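Local coordinates for histidine triad (HIT) protein (Clostridium difficile, PDB 4EGU) that binds guanosine-5'-monophosphate and a zinc ion and, as a member of the histidine triad family, probably acts on nucleotide phosphates through a nucleotidyl-histidine intermediate, at residues A[6-9]-A[10-13]; A[21-25]-A[26-30]; A[63-66]-A[67-71]. All coordinates share one frame; numbering follows the deposited sequence. Where two conformers were deposited one is given.

Interaction 1: residues A[6-9]-A[10-13]; sequences CIFC and KIAN. With ZN (zinc ion), chain D; 5GP (guanosine-5'-monophosphate), chain C.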
ATOM      1  N   CYS A   6      20.718 -10.000   1.588  1.00 13.59           N
ATOM      2  CA  CYS A   6      19.381  -9.612   1.153  1.00 12.56           C
ATOM      3  C   CYS A   6      18.924 -10.422  -0.051  1.00 12.76           C
ATOM      4  O   CYS A   6      19.455 -10.279  -1.144  1.00 13.92           O
ATOM      5  CB  CYS A   6      19.340  -8.121   0.823  1.00 12.25           C
ATOM      6  SG  CYS A   6      17.676  -7.624   0.351  1.00 11.75           S
ATOM      7  N   ILE A   7      17.911 -11.256   0.144  1.00 13.38           N
ATOM      8  CA  ILE A   7      17.386 -12.093  -0.909  1.00 13.61           C
ATOM      9  C   ILE A   7      16.899 -11.214  -2.070  1.00 12.64           C
ATOM     10  O   ILE A   7      17.088 -11.561  -3.229  1.00 13.92           O
ATOM     11  CB  ILE A   7      16.229 -12.997  -0.389  1.00 15.37           C
ATOM     12  CG1 ILE A   7      16.723 -13.986   0.670  1.00 16.87           C
ATOM     13  CG2 ILE A   7      15.556 -13.739  -1.543  1.00 16.73           C
ATOM     14  CD1 ILE A   7      15.592 -14.662   1.429  1.00 19.16           C
ATOM     15  N   PHE A   8      16.243 -10.091  -1.777  1.00 11.93           N
ATOM     16  CA  PHE A   8      15.661  -9.286  -2.857  1.00 11.75           C
ATOM     17  C   PHE A   8      16.723  -8.510  -3.638  1.00 12.72           C
ATOM     18  O   PHE A   8      16.528  -8.289  -4.832  1.00 13.87           O
ATOM     19  CB  PHE A   8      14.535  -8.387  -2.367  1.00 12.14           C
ATOM     20  CG  PHE A   8      13.267  -9.118  -1.957  1.00 11.60           C
ATOM     21  CD1 PHE A   8      13.128 -10.502  -2.041  1.00 13.12           C
ATOM     22  CD2 PHE A   8      12.194  -8.395  -1.475  1.00 11.39           C
ATOM     23  CE1 PHE A   8      11.944 -11.136  -1.643  1.00 12.87           C
ATOM     24  CE2 PHE A   8      11.021  -9.021  -1.084  1.00 12.38           C
ATOM     25  CZ  PHE A   8      10.891 -10.396  -1.169  1.00 12.46           C
ATOM     26  N   CYS A   9      17.838  -8.117  -3.019  1.00 11.77           N
ATOM     27  CA  CYS A   9      18.938  -7.564  -3.807  1.00 12.86           C
ATOM     28  C   CYS A   9      19.445  -8.608  -4.801  1.00 13.87           C
ATOM     29  O   CYS A   9      19.745  -8.296  -5.948  1.00 15.85           O
ATOM     30  CB  CYS A   9      20.087  -7.101  -2.916  1.00 12.86           C
ATOM     31  SG  CYS A   9      19.855  -5.479  -2.116  1.00 12.99           S
ATOM     32  N   LYS A  10      19.554  -9.856  -4.362  1.00 13.64           N
ATOM     33  CA  LYS A  10      20.044 -10.926  -5.235  1.00 15.23           C
ATOM     34  C   LYS A  10      19.027 -11.253  -6.338  1.00 16.24           C
ATOM     35  O   LYS A  10      19.424 -11.565  -7.452  1.00 19.07           O
ATOM     36  CB  LYS A  10      20.346 -12.187  -4.432  1.00 16.52           C
ATOM     37  CG  LYS A  10      21.450 -12.096  -3.407  1.00 18.89           C
ATOM     38  CD  LYS A  10      21.556 -13.431  -2.659  1.00 19.99           C
ATOM     39  CE  LYS A  10      22.576 -13.400  -1.530  1.00 20.21           C
ATOM     40  NZ  LYS A  10      23.986 -13.238  -1.999  1.00 20.01           N
ATOM     41  N   ILE A  11      17.730 -11.191  -6.029  1.00 14.45           N
ATOM     42  CA  ILE A  11      16.695 -11.385  -7.037  1.00 15.24           C
ATOM     43  C   ILE A  11      16.715 -10.178  -8.024  1.00 17.39           C
ATOM     44  O   ILE A  11      16.636 -10.377  -9.228  1.00 19.03           O
ATOM     45  CB  ILE A  11      15.283 -11.623  -6.401  1.00 14.20           C
ATOM     46  CG1 ILE A  11      15.227 -12.993  -5.710  1.00 14.95           C
ATOM     47  CG2 ILE A  11      14.199 -11.489  -7.466  1.00 16.66           C
ATOM     48  CD1 ILE A  11      13.932 -13.309  -5.006  1.00 16.55           C
ATOM     49  N   ALA A  12      16.850  -8.949  -7.518  1.00 20.12           N
ATOM     50  CA  ALA A  12      16.841  -7.737  -8.361  1.00 24.10           C
ATOM     51  C   ALA A  12      18.031  -7.599  -9.310  1.00 27.29           C
ATOM     52  O   ALA A  12      17.874  -7.087 -10.421  1.00 27.58           O
ATOM     53  CB  ALA A  12      16.758  -6.494  -7.502  1.00 24.47           C
ATOM     54  N   ASN A  13      19.219  -8.016  -8.879  1.00 31.43           N
ATOM     55  CA  ASN A  13      20.412  -7.899  -9.717  1.00 36.81           C
ATOM     56  C   ASN A  13      20.631  -9.162 -10.545  1.00 37.30           C
ATOM     57  O   ASN A  13      21.650  -9.308 -11.218  1.00 39.11           O
ATOM     58  CB  ASN A  13      21.665  -7.560  -8.888  1.00 40.88           C
ATOM     59  CG  ASN A  13      22.252  -8.767  -8.159  1.00 44.06           C
ATOM     60  OD1 ASN A  13      21.932  -9.915  -8.462  1.00 45.50           O
ATOM     61  ND2 ASN A  13      23.132  -8.501  -7.195  1.00 45.39           N
TER
HETATM   62 ZN    ZN D 202      18.082  -5.602  -0.687  1.00 10.74          ZN
HETATM   63  P   5GP C 201       7.144 -10.052   3.912  0.80 10.50           P
HETATM   64  O1P 5GP C 201       6.400 -10.969   4.859  0.80 13.64           O
HETATM   65  O2P 5GP C 201       8.563  -9.732   4.289  0.80 11.45           O
HETATM   66  O3P 5GP C 201       6.379  -8.817   3.690  0.80  8.90           O
HETATM   67  O5' 5GP C 201       7.095 -10.694   2.480  0.80 15.29           O
HETATM   68  C5' 5GP C 201       8.213 -11.378   1.966  0.80 16.90           C
HETATM   69  C4' 5GP C 201       7.773 -12.334   0.918  0.80 15.01           C
HETATM   70  O4' 5GP C 201       8.927 -12.813   0.223  0.80 12.48           O
HETATM   71  C3' 5GP C 201       7.042 -13.568   1.453  0.80 13.37           C
HETATM   72  O3' 5GP C 201       5.683 -13.560   1.009  0.80 13.24           O
HETATM   73  C2' 5GP C 201       7.816 -14.756   0.832  0.80 13.87           C
HETATM   74  O2' 5GP C 201       7.014 -15.815   0.348  0.80 14.76           O
HETATM   75  C1' 5GP C 201       8.641 -14.084  -0.275  0.80 12.94           C
HETATM   76  N9  5GP C 201       9.910 -14.733  -0.567  0.80 13.59           N
HETATM   77  C8  5GP C 201      10.850 -15.029   0.351  0.80 16.51           C
HETATM   78  N7  5GP C 201      11.923 -15.578  -0.250  0.80 18.84           N
HETATM   79  C5  5GP C 201      11.656 -15.610  -1.572  0.80 15.00           C
HETATM   80  C6  5GP C 201      12.384 -16.066  -2.660  0.80 15.43           C
HETATM   81  O6  5GP C 201      13.537 -16.586  -2.568  0.80 19.38           O
HETATM   82  N1  5GP C 201      11.781 -15.916  -3.850  0.80 15.17           N
HETATM   83  C2  5GP C 201      10.547 -15.369  -4.010  0.80 12.66           C
HETATM   84  N2  5GP C 201      10.063 -15.288  -5.259  0.80 13.91           N
HETATM   85  N3  5GP C 201       9.803 -14.927  -2.985  0.80 12.34           N
HETATM   86  C4  5GP C 201      10.382 -15.056  -1.770  0.80 14.76           C

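Interaction 2: residues A[21-25]-A[26-30]; sequences VYEDD and RVLAF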
ATOM      1  N   VAL A  21       7.655 -10.712 -13.678  1.00 11.22           N
ATOM      2  CA  VAL A  21       6.397 -10.154 -14.128  1.00 11.30           C
ATOM      3  C   VAL A  21       6.575  -8.766 -14.753  1.00 10.32           C
ATOM      4  O   VAL A  21       5.815  -8.365 -15.640  1.00 12.37           O
ATOM      5  CB  VAL A  21       5.440 -10.073 -12.894  1.00 12.66           C
ATOM      6  CG1 VAL A  21       4.142  -9.377 -13.244  1.00 14.10           C
ATOM      7  CG2 VAL A  21       5.186 -11.465 -12.344  1.00 13.36           C
ATOM      8  N   TYR A  22       7.560  -8.021 -14.268  1.00 10.00           N
ATOM      9  CA  TYR A  22       7.847  -6.685 -14.760  1.00  9.58           C
ATOM     10  C   TYR A  22       9.312  -6.390 -14.545  1.00  9.01           C
ATOM     11  O   TYR A  22       9.875  -6.772 -13.511  1.00  9.75           O
ATOM     12  CB  TYR A  22       7.020  -5.648 -13.992  1.00 10.23           C
ATOM     13  CG  TYR A  22       7.286  -4.221 -14.413  1.00  9.74           C
ATOM     14  CD1 TYR A  22       6.509  -3.622 -15.397  1.00 10.69           C
ATOM     15  CD2 TYR A  22       8.319  -3.484 -13.864  1.00  9.79           C
ATOM     16  CE1 TYR A  22       6.744  -2.327 -15.795  1.00 11.16           C
ATOM     17  CE2 TYR A  22       8.574  -2.179 -14.274  1.00 10.10           C
ATOM     18  CZ  TYR A  22       7.772  -1.609 -15.257  1.00 10.21           C
ATOM     19  OH  TYR A  22       7.957  -0.314 -15.692  1.00 11.58           O
ATOM     20  N   GLU A  23       9.929  -5.654 -15.452  1.00  9.08           N
ATOM     21  CA  GLU A  23      11.232  -5.084 -15.178  1.00  9.44           C
ATOM     22  C   GLU A  23      11.434  -3.821 -15.996  1.00  9.81           C
ATOM     23  O   GLU A  23      11.143  -3.791 -17.205  1.00 11.60           O
ATOM     24  CB  GLU A  23      12.367  -6.077 -15.460  1.00  9.98           C
ATOM     25  CG  GLU A  23      13.714  -5.619 -14.885  1.00 11.69           C
ATOM     26  CD  GLU A  23      14.865  -6.583 -15.128  1.00 12.79           C
ATOM     27  OE1 GLU A  23      14.644  -7.645 -15.741  1.00 15.68           O
ATOM     28  OE2 GLU A  23      15.998  -6.257 -14.713  1.00 14.49           O
ATOM     29  N   ASP A  24      11.997  -2.809 -15.359  1.00  9.54           N
ATOM     30  CA  ASP A  24      12.548  -1.647 -16.035  1.00  9.90           C
ATOM     31  C   ASP A  24      13.881  -1.309 -15.360  1.00 10.69           C
ATOM     32  O   ASP A  24      14.454  -2.150 -14.642  1.00 11.59           O
ATOM     33  CB  ASP A  24      11.537  -0.478 -16.111  1.00 10.59           C
ATOM     34  CG  ASP A  24      11.184   0.138 -14.755  1.00 11.14           C
ATOM     35  OD1 ASP A  24      11.905  -0.065 -13.774  1.00 11.46           O
ATOM     36  OD2 ASP A  24      10.147   0.860 -14.714  1.00 12.63           O
ATOM     37  N   ASP A  25      14.407  -0.112 -15.602  1.00 10.99           N
ATOM     38  CA  ASP A  25      15.697   0.260 -15.041  1.00 12.33           C
ATOM     39  C   ASP A  25      15.706   0.427 -13.530  1.00 12.97           C
ATOM     40  O   ASP A  25      16.778   0.437 -12.943  1.00 15.98           O
ATOM     41  CB  ASP A  25      16.227   1.545 -15.682  1.00 13.46           C
ATOM     42  CG  ASP A  25      15.328   2.759 -15.447  1.00 14.72           C
ATOM     43  OD1 ASP A  25      14.107   2.607 -15.261  1.00 16.62           O
ATOM     44  OD2 ASP A  25      15.864   3.889 -15.469  1.00 19.58           O
ATOM     45  N   ARG A  26      14.540   0.545 -12.903  1.00 12.36           N
ATOM     46  CA  ARG A  26      14.358   0.955 -11.496  0.50 12.15           C
ATOM     47  C   ARG A  26      13.666  -0.077 -10.623  1.00 11.12           C
ATOM     48  O   ARG A  26      13.830  -0.035  -9.412  1.00 11.29           O
ATOM     49  CB  ARG A  26      13.471   2.211 -11.393  0.50 13.68           C
ATOM     50  CG  ARG A  26      14.130   3.515 -11.780  0.50 16.58           C
ATOM     51  CD  ARG A  26      13.157   4.687 -11.631  0.50 20.45           C
ATOM     52  NE  ARG A  26      13.004   5.110 -10.242  0.50 23.12           N
ATOM     53  CZ  ARG A  26      12.061   5.942  -9.808  0.50 25.21           C
ATOM     54  NH1 ARG A  26      11.169   6.442 -10.651  0.50 25.67           N
ATOM     55  NH2 ARG A  26      12.008   6.275  -8.526  0.50 25.14           N
ATOM     56  N   VAL A  27      12.789  -0.891 -11.212  1.00 11.42           N
ATOM     57  CA  VAL A  27      11.851  -1.736 -10.483  1.00 11.59           C
ATOM     58  C   VAL A  27      11.803  -3.093 -11.148  1.00 12.08           C
ATOM     59  O   VAL A  27      11.893  -3.219 -12.370  1.00 13.28           O
ATOM     60  CB  VAL A  27      10.437  -1.078 -10.466  1.00 13.33           C
ATOM     61  CG1 VAL A  27       9.362  -2.068 -10.045  1.00 14.10           C
ATOM     62  CG2 VAL A  27      10.415   0.143  -9.537  1.00 14.51           C
ATOM     63  N   LEU A  28      11.639  -4.122 -10.331  1.00 12.31           N
ATOM     64  CA  LEU A  28      11.392  -5.478 -10.767  1.00 12.51           C
ATOM     65  C   LEU A  28      10.148  -5.975 -10.027  1.00 10.50           C
ATOM     66  O   LEU A  28       9.956  -5.694  -8.857  1.00 13.55           O
ATOM     67  CB  LEU A  28      12.573  -6.420 -10.423  1.00 16.53           C
ATOM     68  CG  LEU A  28      12.454  -7.916 -10.740  1.00 16.82           C
ATOM     69  CD1 LEU A  28      12.573  -8.188 -12.226  1.00 16.83           C
ATOM     70  CD2 LEU A  28      13.522  -8.660  -9.984  1.00 18.58           C
ATOM     71  N   ALA A  29       9.322  -6.752 -10.709  1.00  9.09           N
ATOM     72  CA  ALA A  29       8.234  -7.469 -10.056  1.00  8.48           C
ATOM     73  C   ALA A  29       8.350  -8.935 -10.391  1.00  9.28           C
ATOM     74  O   ALA A  29       8.721  -9.291 -11.521  1.00 10.52           O
ATOM     75  CB  ALA A  29       6.861  -6.947 -10.460  1.00  8.72           C
ATOM     76  N   PHE A  30       8.038  -9.794  -9.431  1.00  9.34           N
ATOM     77  CA  PHE A  30       8.215 -11.213  -9.589  1.00 10.12           C
ATOM     78  C   PHE A  30       7.200 -11.943  -8.719  1.00 10.15           C
ATOM     79  O   PHE A  30       6.679 -11.397  -7.755  1.00 10.16           O
ATOM     80  CB  PHE A  30       9.687 -11.633  -9.275  1.00 11.87           C
ATOM     81  CG  PHE A  30      10.192 -11.192  -7.904  1.00 10.96           C
ATOM     82  CD1 PHE A  30      10.688  -9.911  -7.673  1.00 12.84           C
ATOM     83  CD2 PHE A  30      10.133 -12.063  -6.827  1.00 12.03           C
ATOM     84  CE1 PHE A  30      11.120  -9.523  -6.405  1.00 13.74           C
ATOM     85  CE2 PHE A  30      10.578 -11.684  -5.568  1.00 12.95           C
ATOM     86  CZ  PHE A  30      11.060 -10.411  -5.357  1.00 14.23           C
TER

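Interaction 3: residues A[63-66]-A[67-71]; sequences VSHI and HVVIN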
ATOM      1  N   VAL A  63       7.856   5.131  -4.591  1.00  9.24           N
ATOM      2  CA  VAL A  63       6.557   4.531  -4.276  1.00  9.06           C
ATOM      3  C   VAL A  63       5.523   4.858  -5.371  1.00  8.52           C
ATOM      4  O   VAL A  63       4.715   3.995  -5.733  1.00  8.66           O
ATOM      5  CB  VAL A  63       6.086   4.938  -2.867  1.00 10.39           C
ATOM      6  CG1 VAL A  63       4.694   4.401  -2.579  1.00 11.58           C
ATOM      7  CG2 VAL A  63       7.076   4.427  -1.825  1.00 12.78           C
ATOM      8  N   SER A  64       5.530   6.067  -5.916  1.00  8.68           N
ATOM      9  CA  SER A  64       4.631   6.377  -7.013  1.00  9.55           C
ATOM     10  C   SER A  64       4.974   5.518  -8.244  1.00  8.71           C
ATOM     11  O   SER A  64       4.068   4.998  -8.894  1.00  9.01           O
ATOM     12  CB  SER A  64       4.583   7.857  -7.319  1.00 12.57           C
ATOM     13  OG  SER A  64       5.819   8.332  -7.656  1.00 19.45           O
ATOM     14  N   HIS A  65       6.266   5.348  -8.528  1.00  9.46           N
ATOM     15  CA  HIS A  65       6.624   4.527  -9.663  1.00 10.08           C
ATOM     16  C   HIS A  65       6.180   3.070  -9.450  1.00  9.25           C
ATOM     17  O   HIS A  65       5.654   2.449 -10.385  1.00  9.15           O
ATOM     18  CB  HIS A  65       8.104   4.612  -9.985  1.00 11.26           C
ATOM     19  CG  HIS A  65       8.432   3.936 -11.275  1.00 12.22           C
ATOM     20  ND1 HIS A  65       7.852   4.277 -12.482  1.00 14.23           N
ATOM     21  CD2 HIS A  65       9.233   2.881 -11.530  1.00 12.32           C
ATOM     22  CE1 HIS A  65       8.325   3.484 -13.430  1.00 14.60           C
ATOM     23  NE2 HIS A  65       9.175   2.635 -12.878  1.00 13.01           N
ATOM     24  N   ILE A  66       6.363   2.550  -8.244  1.00  8.42           N
ATOM     25  CA  ILE A  66       5.872   1.226  -7.932  1.00  8.35           C
ATOM     26  C   ILE A  66       4.375   1.110  -8.204  1.00  7.72           C
ATOM     27  O   ILE A  66       3.916   0.089  -8.706  1.00  8.04           O
ATOM     28  CB  ILE A  66       6.245   0.867  -6.487  1.00  8.79           C
ATOM     29  CG1 ILE A  66       7.746   0.523  -6.410  1.00 10.44           C
ATOM     30  CG2 ILE A  66       5.373  -0.242  -5.922  1.00  9.28           C
ATOM     31  CD1 ILE A  66       8.278   0.389  -4.978  1.00 13.84           C
ATOM     32  N   HIS A  67       3.605   2.142  -7.850  1.00  7.85           N
ATOM     33  CA  HIS A  67       2.160   2.110  -8.079  1.00  7.57           C
ATOM     34  C   HIS A  67       1.770   2.204  -9.560  1.00  7.47           C
ATOM     35  O   HIS A  67       0.798   1.573  -9.964  1.00  7.93           O
ATOM     36  CB  HIS A  67       1.452   3.148  -7.230  1.00  7.70           C
ATOM     37  CG  HIS A  67       1.288   2.708  -5.799  1.00  8.04           C
ATOM     38  ND1 HIS A  67       2.310   2.655  -4.884  1.00  8.35           N
ATOM     39  CD2 HIS A  67       0.199   2.229  -5.146  1.00  9.00           C
ATOM     40  CE1 HIS A  67       1.836   2.179  -3.732  1.00  9.16           C
ATOM     41  NE2 HIS A  67       0.555   1.916  -3.864  1.00  9.58           N
ATOM     42  N   VAL A  68       2.512   2.963 -10.371  1.00  7.95           N
ATOM     43  CA  VAL A  68       2.302   2.908 -11.814  1.00  8.18           C
ATOM     44  C   VAL A  68       2.527   1.468 -12.314  1.00  7.99           C
ATOM     45  O   VAL A  68       1.744   0.957 -13.116  1.00  8.40           O
ATOM     46  CB  VAL A  68       3.208   3.913 -12.550  1.00  9.33           C
ATOM     47  CG1 VAL A  68       3.168   3.658 -14.061  1.00 11.09           C
ATOM     48  CG2 VAL A  68       2.775   5.331 -12.213  1.00 10.83           C
ATOM     49  N   VAL A  69       3.592   0.827 -11.834  1.00  7.99           N
ATOM     50  CA  VAL A  69       3.886  -0.554 -12.209  1.00  8.07           C
ATOM     51  C   VAL A  69       2.746  -1.497 -11.798  1.00  7.43           C
ATOM     52  O   VAL A  69       2.338  -2.340 -12.595  1.00  8.01           O
ATOM     53  CB  VAL A  69       5.247  -0.979 -11.644  1.00  8.91           C
ATOM     54  CG1 VAL A  69       5.471  -2.481 -11.801  1.00  9.43           C
ATOM     55  CG2 VAL A  69       6.358  -0.169 -12.310  1.00  9.97           C
ATOM     56  N   ILE A  70       2.248  -1.346 -10.572  1.00  7.49           N
ATOM     57  CA  ILE A  70       1.135  -2.175 -10.122  1.00  7.45           C
ATOM     58  C   ILE A  70      -0.042  -2.043 -11.091  1.00  7.45           C
ATOM     59  O   ILE A  70      -0.621  -3.046 -11.511  1.00  7.83           O
ATOM     60  CB  ILE A  70       0.732  -1.782  -8.683  1.00  7.80           C
ATOM     61  CG1 ILE A  70       1.820  -2.204  -7.696  1.00  7.98           C
ATOM     62  CG2 ILE A  70      -0.633  -2.371  -8.321  1.00  8.38           C
ATOM     63  CD1 ILE A  70       1.653  -1.642  -6.295  1.00  9.34           C
ATOM     64  N   ASN A  71      -0.412  -0.813 -11.422  1.00  7.53           N
ATOM     65  CA  ASN A  71      -1.552  -0.603 -12.302  1.00  7.74           C
ATOM     66  C   ASN A  71      -1.278  -1.158 -13.715  1.00  7.94           C
ATOM     67  O   ASN A  71      -2.191  -1.694 -14.348  1.00  8.54           O
ATOM     68  CB  ASN A  71      -1.953   0.859 -12.378  1.00  8.25           C
ATOM     69  CG  ASN A  71      -2.829   1.284 -11.228  1.00  8.56           C
ATOM     70  OD1 ASN A  71      -3.140   0.508 -10.313  1.00 10.02           O
ATOM     71  ND2 ASN A  71      -3.263   2.532 -11.283  1.00 10.36           N
TER

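Interaction 1: residues A[6-9]-A[10-13]
Ile11 N bonds to Ile7 O at 2.9 Å, one of four successive i to i+4 bonds that run along helix 7-12, from its N-cap Cys6 to Asn13, where the chain leaves it. Lys10 N to Cys6 O opens the series and Asn13 N to Cys9 O closes it. Cys6 SG accepts from Cys9 N at 3.4 Å and also binds the zinc ion. Cys9 SG, one turn on, supplies a second ligand at 2.3 Å from the zinc. Cys6 SG swings opposite its own amide N (chi1 -178°) and Cys9 SG opposite its carbonyl carbon, which brings the two sulfurs to one ion. Ile7 and Ile11 run side by side, with CG2 of Ile7 3.8 Å from CD1 of Ile11. These methyl groups meet the guanine: Ile11 CD1 lies 3.6 Å from N1 of the nucleotide. Phe8 turns its ring edge to the ribose, CZ standing 3.4 Å from O4'. The ring also packs edge-to-face against His102 and Phe30. Lys10 NZ forms a salt bridge with Glu15. His48 and His100 complete the zinc site, a Cys2His2 arrangement in which the first cysteine of a CxxC motif caps a helix that also lines the nucleotide pocket.

Interaction 2: residues A[21-25]-A[26-30]
The Tyr22 ring meets Val27 at its edge, where Val27 O lies near the ring plane, 3.9 Å from Tyr22 CD2. Asp24 OD2 is also in the ring plane at the edge, and the phenol OH donates to it at 2.7 Å. That bond arrives from above the carboxylate plane. Val69 of helix 61-77 packs against the ring as well. Phe30 leaves the chain on the side away from residues 21-25, and its ring packs on Phe8 and the bound nucleotide.

The Asp24 carboxylate folds back over the turn because its CG sits between the backbone N and the carbonyl carbon (chi1 67°). OD1 takes two bonds of 2.8 Å, from Arg26 N and Val27 N. The first comes from above the carboxylate plane. The second runs nearly along the C-O axis of OD1. Asp24 N in turn donates to Val27 O at 3.0 Å.

Residues 21-25 and 26-30 form an antiparallel beta hairpin. Tyr22 and Ala29 are a hydrogen-bonded pair, with their CB atoms 3.8 Å apart. Glu23 and Leu28 are a non-hydrogen-bonded pair, and Leu28 CD1 touches the aliphatic part of Glu23. The Glu23 carboxylate makes salt bridges with Lys20 and Lys46. Val21 and Tyr22 both face Ala29 in a classic beta bulge. Their amides bond to Ala29 O from the same face of its carbonyl plane, Val21 N at 2.8 Å.

The turn is therefore tied by a side chain as well as by the backbone. OD1 of Asp24 satisfies two amides, while OD2 is held by Tyr22 OH and His65 NE2. These donors fix the rotation of the carboxylate and would probably stabilise its negative charge.

Interaction 3: residues A[63-66]-A[67-71]
His67 meets Val63 twice. Its backbone N and its ring ND1 both donate to Val63 O, the ring atom at 2.9 Å. The two donors come from opposite faces of the carbonyl plane, and the acceptor lies at the imidazole edge, 9° out of the ring plane. CG1 of Val63 runs alongside the ring, 3.7 Å from ND1. Val68 N follows with a bond to Ser64 O. Val69 N bonds to His65 O at 3.0 Å. Its CG2, anti to the carbonyl carbon, sits over one face of the His65 ring in a CH-pi contact, 4.2 Å from the centroid. Ile70 N bonds to Ile66 O. CD1 of Ile70 meets CG2 of Ile66 at 4.0 Å and covers one face of the His67 ring over its centre. Asn71 N continues the helix with a bond to His67 O.

Ser64 OG is hydrogen-bonded to Asp61 O of its own chain and to Asp61 of the second subunit, and Asn71 ND2 to Leu52 O of that subunit. Ile66 and Ile70 pack on Val43 of strand 39-45, and Ile70 also reaches strands 84-90 and 103-107, so helix 61-77 lies between the sheet and the dimer partner.

How the interactions relate
Interactions 1 and 2 are each partly buried, while interaction 3 is mostly buried and the one touched by the second subunit. Interaction 1 lies along helix 7-12 and interaction 3 along helix 61-77; interaction 2 joins two strands. The hairpin stands between the helices. Leu28 and Phe30 pack on helix 7-12, with Phe30 CE2 3.8 Å from Ile11 CD1. On the other side Val27 and Tyr22 meet helix 61-77. Interactions 1 and 3 do not touch, their nearest atoms being about 10 Å apart. Chemistry follows place: metal and nucleotide binding in 6-13, carboxylate bonds at the turn in 21-30, and apolar and imidazole packing, with one ring-to-backbone hydrogen bond, in 63-71.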